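Local atomic coordinates of transcriptional regulator URE2 (Saccharomyces cerevisiae, PDB entry 1K0D), a protein that represses nitrogen catabolite genes by binding and sequestering GATA-type transcriptional activators in the cytoplasm, and has glutathione peroxidase activity. Residues L50-G55 with A69-L74; A28-K33 with W85-I90. One frame throughout, in Å; residues are numbered along the deposited sequence.

Contact 1 (L50-G55 with A69-L74); sequences LDFNLG and ARVPAL. With GSH (glutathione), chain F.
Val71 carries the packed part of this contact, set against two side chains from the loop that follows strand 45-49. Its CG1 lies 3.7 Å from CD1 of Leu50, whose side chain runs past it in the opposite direction, and joins CG2 in packing on the Phe52 ring, where CG2 is 3.9 Å from CZ. Chi1 of -76° puts the Phe52 ring beside its own backbone N and aims it at Val71; the ring meets CG2 obliquely, and its CE2 reaches CA3 in the glycine part of glutathione at 3.5 Å. Contact thins toward the partly exposed Ala69 and Arg70, where Phe52 CE2 only nears Ala69 O, at 4.2 Å. Arg70 instead turns its NH1 back to Ala69 O (3.0 Å), above the carbonyl plane, and sets NE 2.9 Å from O32 of the glutathione glycine carboxylate. No hydrogen bond joins the two segments. The polar grip goes to the ligand: Val71 N donates to glutathione O2 almost straight (177°), and Val71 O accepts from N2 at 2.6 Å. Apolar side chains thus join the segments, while the Val71 backbone, just before cis-Pro72 as in thioredoxin-like folds, pairs with the cysteine of glutathione as in an antiparallel strand pair.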
loop_
_atom_site.group_PDB
_atom_site.type_symbol
_atom_site.label_atom_id
_atom_site.label_comp_id
_atom_site.label_asym_id
_atom_site.label_seq_id
_atom_site.Cartn_x
_atom_site.Cartn_y
_atom_site.Cartn_z
ATOM N N LEU B 50 -8.993 -3.578 -19.899
ATOM C CA LEU B 50 -9.703 -4.822 -19.654
ATOM C C LEU B 50 -11.198 -4.560 -19.540
ATOM O O LEU B 50 -11.631 -3.669 -18.810
ATOM C CB LEU B 50 -9.206 -5.485 -18.364
ATOM C CG LEU B 50 -7.786 -6.053 -18.358
ATOM C CD1 LEU B 50 -7.464 -6.629 -16.989
ATOM C CD2 LEU B 50 -7.669 -7.135 -19.427
ATOM N N ASP B 51 -11.977 -5.347 -20.272
ATOM C CA ASP B 51 -13.427 -5.241 -20.256
ATOM C C ASP B 51 -13.925 -6.190 -19.169
ATOM O O ASP B 51 -14.157 -7.375 -19.429
ATOM C CB ASP B 51 -13.991 -5.662 -21.614
ATOM C CG ASP B 51 -15.497 -5.540 -21.686
ATOM O OD1 ASP B 51 -16.182 -6.064 -20.783
ATOM O OD2 ASP B 51 -15.994 -4.928 -22.656
ATOM N N PHE B 52 -14.080 -5.673 -17.953
ATOM C CA PHE B 52 -14.538 -6.492 -16.838
ATOM C C PHE B 52 -15.907 -7.121 -17.089
ATOM O O PHE B 52 -16.188 -8.220 -16.606
ATOM C CB PHE B 52 -14.543 -5.673 -15.540
ATOM C CG PHE B 52 -13.167 -5.455 -14.957
ATOM C CD1 PHE B 52 -12.238 -4.649 -15.609
ATOM C CD2 PHE B 52 -12.784 -6.098 -13.782
ATOM C CE1 PHE B 52 -10.947 -4.489 -15.102
ATOM C CE2 PHE B 52 -11.494 -5.945 -13.269
ATOM C CZ PHE B 52 -10.576 -5.139 -13.932
ATOM N N ASN B 53 -16.751 -6.436 -17.854
ATOM C CA ASN B 53 -18.073 -6.963 -18.175
ATOM C C ASN B 53 -17.921 -8.344 -18.804
ATOM O O ASN B 53 -18.593 -9.295 -18.408
ATOM C CB ASN B 53 -18.802 -6.038 -19.150
ATOM C CG ASN B 53 -20.103 -6.639 -19.655
ATOM O OD1 ASN B 53 -21.005 -6.939 -18.872
ATOM N ND2 ASN B 53 -20.203 -6.823 -20.969
ATOM N N LEU B 54 -17.032 -8.443 -19.788
ATOM C CA LEU B 54 -16.769 -9.706 -20.472
ATOM C C LEU B 54 -15.909 -10.604 -19.593
ATOM O O LEU B 54 -15.589 -11.731 -19.968
ATOM C CB LEU B 54 -16.043 -9.456 -21.798
ATOM C CG LEU B 54 -16.861 -9.004 -23.011
ATOM C CD1 LEU B 54 -17.737 -7.821 -22.651
ATOM C CD2 LEU B 54 -15.912 -8.649 -24.149
ATOM N N GLY B 55 -15.532 -10.091 -18.428
ATOM C CA GLY B 55 -14.709 -10.855 -17.509
ATOM C C GLY B 55 -13.325 -11.189 -18.039
ATOM O O GLY B 55 -12.838 -12.301 -17.834
ATOM N N ALA B 69 -6.377 -10.348 -9.655
ATOM C CA ALA B 69 -7.357 -10.120 -10.719
ATOM C C ALA B 69 -7.948 -8.706 -10.731
ATOM O O ALA B 69 -9.151 -8.527 -10.940
ATOM C CB ALA B 69 -8.486 -11.156 -10.614
ATOM N N ARG B 70 -7.099 -7.711 -10.502
ATOM C CA ARG B 70 -7.523 -6.314 -10.496
ATOM C C ARG B 70 -6.533 -5.487 -11.311
ATOM O O ARG B 70 -5.471 -5.976 -11.699
ATOM C CB ARG B 70 -7.575 -5.773 -9.057
ATOM C CG ARG B 70 -8.645 -6.405 -8.167
ATOM C CD ARG B 70 -10.050 -6.012 -8.627
ATOM N NE ARG B 70 -11.109 -6.548 -7.767
ATOM C CZ ARG B 70 -11.491 -7.824 -7.744
ATOM N NH1 ARG B 70 -10.909 -8.718 -8.539
ATOM N NH2 ARG B 70 -12.455 -8.211 -6.915
ATOM N N VAL B 71 -6.893 -4.239 -11.581
ATOM C CA VAL B 71 -6.018 -3.345 -12.324
ATOM C C VAL B 71 -5.581 -2.239 -11.369
ATOM O O VAL B 71 -6.292 -1.911 -10.420
ATOM C CB VAL B 71 -6.725 -2.723 -13.551
ATOM C CG1 VAL B 71 -6.870 -3.767 -14.654
ATOM C CG2 VAL B 71 -8.082 -2.186 -13.151
ATOM N N PRO B 72 -4.410 -1.641 -11.615
ATOM C CA PRO B 72 -3.511 -1.952 -12.727
ATOM C C PRO B 72 -2.518 -3.081 -12.474
ATOM O O PRO B 72 -2.298 -3.511 -11.341
ATOM C CB PRO B 72 -2.786 -0.636 -12.932
ATOM C CG PRO B 72 -2.548 -0.217 -11.493
ATOM C CD PRO B 72 -3.898 -0.494 -10.838
ATOM N N ALA B 73 -1.922 -3.546 -13.560
ATOM C CA ALA B 73 -0.893 -4.572 -13.530
ATOM C C ALA B 73 0.021 -4.108 -14.653
ATOM O O ALA B 73 -0.454 -3.603 -15.677
ATOM C CB ALA B 73 -1.473 -5.946 -13.839
ATOM N N LEU B 74 1.322 -4.249 -14.459
ATOM C CA LEU B 74 2.272 -3.812 -15.465
ATOM C C LEU B 74 3.210 -4.932 -15.871
ATOM O O LEU B 74 3.648 -5.721 -15.038
ATOM C CB LEU B 74 3.112 -2.651 -14.936
ATOM C CG LEU B 74 4.098 -2.085 -15.952
ATOM C CD1 LEU B 74 3.314 -1.248 -16.964
ATOM C CD2 LEU B 74 5.157 -1.235 -15.258
HETATM N N1 GSH F . -4.763 -1.394 -4.036
HETATM C CA1 GSH F . -4.854 -1.573 -5.493
HETATM C C1 GSH F . -3.824 -0.712 -6.286
HETATM O O11 GSH F . -3.450 0.371 -5.805
HETATM O O12 GSH F . -3.411 -1.193 -7.434
HETATM C CB1 GSH F . -6.307 -1.259 -5.952
HETATM C CG1 GSH F . -6.746 -2.162 -7.143
HETATM C CD1 GSH F . -8.211 -1.817 -7.550
HETATM O OE1 GSH F . -9.123 -1.820 -6.705
HETATM N N2 GSH F . -8.387 -1.540 -8.859
HETATM C CA2 GSH F . -9.725 -1.209 -9.401
HETATM C C2 GSH F . -10.321 -2.452 -10.109
HETATM O O2 GSH F . -9.602 -3.321 -10.623
HETATM C CB2 GSH F . -9.610 -0.067 -10.436
HETATM S SG2 GSH F . -9.208 1.554 -9.686
HETATM N N3 GSH F . -11.684 -2.536 -10.137
HETATM C CA3 GSH F . -12.434 -3.650 -10.772
HETATM C C3 GSH F . -13.024 -4.581 -9.706
HETATM O O31 GSH F . -13.680 -5.550 -10.124
HETATM O O32 GSH F . -12.824 -4.327 -8.488
#

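Contact 2 (A28-K33 with W85-I90); sequences APNGFK and WESGAI. With GSH (glutathione), chain F.
Asn30 and Lys33, one turn apart on helix 29-40, both turn their side chains to Ser87, the first residue of helix 87-102. Along the first segment, Ala28 comes at the N-cap position; its O takes the N-H groups of both Gly31 and Phe32, and its CB lies 3.6 Å from SG2 of glutathione. Pro29 opens the helix, its CD near the same sulfur, and packs on Pro221 and Trp222 of helix 220-223. Asn30 follows, its CB directed toward the second segment; its OD1 is 3.5 Å from Ser87 OG, a polar approach without a hydrogen bond, and its ND2 sits beside CB1 of the ligand. Lys33 ends the segment. Its chain leaves anti to the backbone N (chi1 -178°) and bends at chi3, bringing NZ to Ser87 OG at 2.9 Å and, more weakly, to Asn30 OD1. The ammonium at that distance would be expected to polarise the hydroxyl. Ser87 OG also meets O11 of the γ-glutamyl carboxylate, at a modelled length of 2.5 Å that is doubtful, while Ser87 N holds O12 at an angle of 167°. Glu86, at the N-cap position, takes the ligand amine N1 on OE2 (3.0 Å). This helix-start arrangement is the γ-glutamyl half of the glutathione site in the thioredoxin-like N-terminal domain of the GST superfamily.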
loop_
_atom_site.group_PDB
_atom_site.type_symbol
_atom_site.label_atom_id
_atom_site.label_comp_id
_atom_site.label_asym_id
_atom_site.label_seq_id
_atom_site.Cartn_x
_atom_site.Cartn_y
_atom_site.Cartn_z
ATOM N N ALA B 28 -10.355 3.882 -14.188
ATOM C CA ALA B 28 -9.646 3.405 -13.004
ATOM C C ALA B 28 -8.557 4.399 -12.594
ATOM O O ALA B 28 -7.508 4.478 -13.238
ATOM C CB ALA B 28 -9.028 2.037 -13.283
ATOM N N PRO B 29 -8.799 5.176 -11.522
ATOM C CA PRO B 29 -7.834 6.168 -11.025
ATOM C C PRO B 29 -6.449 5.564 -10.772
ATOM O O PRO B 29 -5.426 6.193 -11.059
ATOM C CB PRO B 29 -8.493 6.677 -9.749
ATOM C CG PRO B 29 -9.955 6.602 -10.085
ATOM C CD PRO B 29 -10.063 5.250 -10.764
ATOM N N ASN B 30 -6.419 4.342 -10.248
ATOM C CA ASN B 30 -5.147 3.681 -9.991
ATOM C C ASN B 30 -4.414 3.395 -11.291
ATOM O O ASN B 30 -3.187 3.326 -11.316
ATOM C CB ASN B 30 -5.357 2.385 -9.214
ATOM C CG ASN B 30 -5.602 2.634 -7.743
ATOM O OD1 ASN B 30 -4.889 3.414 -7.115
ATOM N ND2 ASN B 30 -6.611 1.975 -7.184
ATOM N N GLY B 31 -5.170 3.229 -12.371
ATOM C CA GLY B 31 -4.557 2.973 -13.659
ATOM C C GLY B 31 -3.860 4.231 -14.132
ATOM O O GLY B 31 -2.705 4.187 -14.556
ATOM N N PHE B 32 -4.557 5.362 -14.048
ATOM C CA PHE B 32 -3.978 6.631 -14.465
ATOM C C PHE B 32 -2.808 7.033 -13.571
ATOM O O PHE B 32 -1.932 7.781 -13.999
ATOM C CB PHE B 32 -5.045 7.733 -14.475
ATOM C CG PHE B 32 -6.085 7.549 -15.547
ATOM C CD1 PHE B 32 -7.137 6.654 -15.370
ATOM C CD2 PHE B 32 -5.983 8.233 -16.756
ATOM C CE1 PHE B 32 -8.077 6.440 -16.385
ATOM C CE2 PHE B 32 -6.913 8.031 -17.778
ATOM C CZ PHE B 32 -7.964 7.131 -17.593
ATOM N N LYS B 33 -2.792 6.538 -12.335
ATOM C CA LYS B 33 -1.701 6.852 -11.418
ATOM C C LYS B 33 -0.407 6.269 -11.980
ATOM O O LYS B 33 0.648 6.893 -11.898
ATOM C CB LYS B 33 -1.951 6.253 -10.032
ATOM C CG LYS B 33 -0.855 6.595 -9.025
ATOM C CD LYS B 33 -0.834 5.644 -7.837
ATOM C CE LYS B 33 -2.161 5.614 -7.112
ATOM N NZ LYS B 33 -2.130 4.611 -6.000
ATOM N N TRP B 85 2.108 -5.972 -9.927
ATOM C CA TRP B 85 0.726 -5.576 -9.683
ATOM C C TRP B 85 0.697 -4.737 -8.406
ATOM O O TRP B 85 1.644 -4.782 -7.625
ATOM C CB TRP B 85 -0.179 -6.809 -9.583
ATOM C CG TRP B 85 0.362 -7.893 -8.716
ATOM C CD1 TRP B 85 1.446 -8.684 -8.970
ATOM C CD2 TRP B 85 -0.146 -8.300 -7.446
ATOM N NE1 TRP B 85 1.643 -9.564 -7.931
ATOM C CE2 TRP B 85 0.679 -9.349 -6.982
ATOM C CE3 TRP B 85 -1.223 -7.880 -6.650
ATOM C CZ2 TRP B 85 0.464 -9.988 -5.756
ATOM C CZ3 TRP B 85 -1.439 -8.518 -5.429
ATOM C CH2 TRP B 85 -0.598 -9.560 -4.997
ATOM N N GLU B 86 -0.387 -3.988 -8.208
ATOM C CA GLU B 86 -0.553 -3.047 -7.088
ATOM C C GLU B 86 0.141 -1.759 -7.550
ATOM O O GLU B 86 1.349 -1.744 -7.767
ATOM C CB GLU B 86 0.098 -3.550 -5.792
ATOM C CG GLU B 86 -0.729 -4.592 -5.034
ATOM C CD GLU B 86 -2.053 -4.040 -4.504
ATOM O OE1 GLU B 86 -3.050 -4.788 -4.528
ATOM O OE2 GLU B 86 -2.100 -2.871 -4.051
ATOM N N SER B 87 -0.633 -0.688 -7.718
ATOM C CA SER B 87 -0.093 0.586 -8.184
ATOM C C SER B 87 1.095 1.094 -7.357
ATOM O O SER B 87 2.029 1.705 -7.896
ATOM C CB SER B 87 -1.202 1.640 -8.204
ATOM O OG SER B 87 -1.758 1.835 -6.914
ATOM N N GLY B 88 1.049 0.849 -6.050
ATOM C CA GLY B 88 2.132 1.276 -5.178
ATOM C C GLY B 88 3.432 0.563 -5.499
ATOM O O GLY B 88 4.509 1.170 -5.490
ATOM N N ALA B 89 3.343 -0.729 -5.795
ATOM C CA ALA B 89 4.541 -1.503 -6.119
ATOM C C ALA B 89 5.028 -1.122 -7.515
ATOM O O ALA B 89 6.232 -1.093 -7.777
ATOM C CB ALA B 89 4.243 -3.015 -6.046
ATOM N N ILE B 90 4.092 -0.839 -8.416
ATOM C CA ILE B 90 4.468 -0.446 -9.770
ATOM C C ILE B 90 5.272 0.866 -9.733
ATOM O O ILE B 90 6.305 0.979 -10.397
ATOM C CB ILE B 90 3.210 -0.289 -10.682
ATOM C CG1 ILE B 90 2.569 -1.665 -10.919
ATOM C CG2 ILE B 90 3.598 0.313 -12.028
ATOM C CD1 ILE B 90 1.254 -1.612 -11.661
HETATM N N1 GSH F . -4.763 -1.394 -4.036
HETATM C CA1 GSH F . -4.854 -1.573 -5.493
HETATM C C1 GSH F . -3.824 -0.712 -6.286
HETATM O O11 GSH F . -3.450 0.371 -5.805
HETATM O O12 GSH F . -3.411 -1.193 -7.434
HETATM C CB1 GSH F . -6.307 -1.259 -5.952
HETATM C CG1 GSH F . -6.746 -2.162 -7.143
HETATM C CD1 GSH F . -8.211 -1.817 -7.550
HETATM O OE1 GSH F . -9.123 -1.820 -6.705
HETATM N N2 GSH F . -8.387 -1.540 -8.859
HETATM C CA2 GSH F . -9.725 -1.209 -9.401
HETATM C C2 GSH F . -10.321 -2.452 -10.109
HETATM O O2 GSH F . -9.602 -3.321 -10.623
HETATM C CB2 GSH F . -9.610 -0.067 -10.436
HETATM S SG2 GSH F . -9.208 1.554 -9.686
HETATM N N3 GSH F . -11.684 -2.536 -10.137
HETATM C CA3 GSH F . -12.434 -3.650 -10.772
HETATM C C3 GSH F . -13.024 -4.581 -9.706
HETATM O O31 GSH F . -13.680 -5.550 -10.124
HETATM O O32 GSH F . -12.824 -4.327 -8.488
#

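Both contacts belong to the thioredoxin-like domain and address the same glutathione from different ends. Contact 2, its centre about 5 Å from the centre of the chain, is buried and polar, joining the starts of helices 29-40 and 87-102 through a lysine and a serine; contact 1, its centre about 16 Å from that of the chain, is partly buried and apolar, tying a loop to the residues leading into strand 73-76. Contact 1 serves the cysteine and glycine parts of the ligand, contact 2 chiefly its γ-glutamyl end. Pro72 bridges them, its CG lying 3.6 Å from Asn30 O and 4.0 Å from Ser87 CB. The second subunit also reaches 85-90, where its Trp121 meets Trp85 edge-to-face.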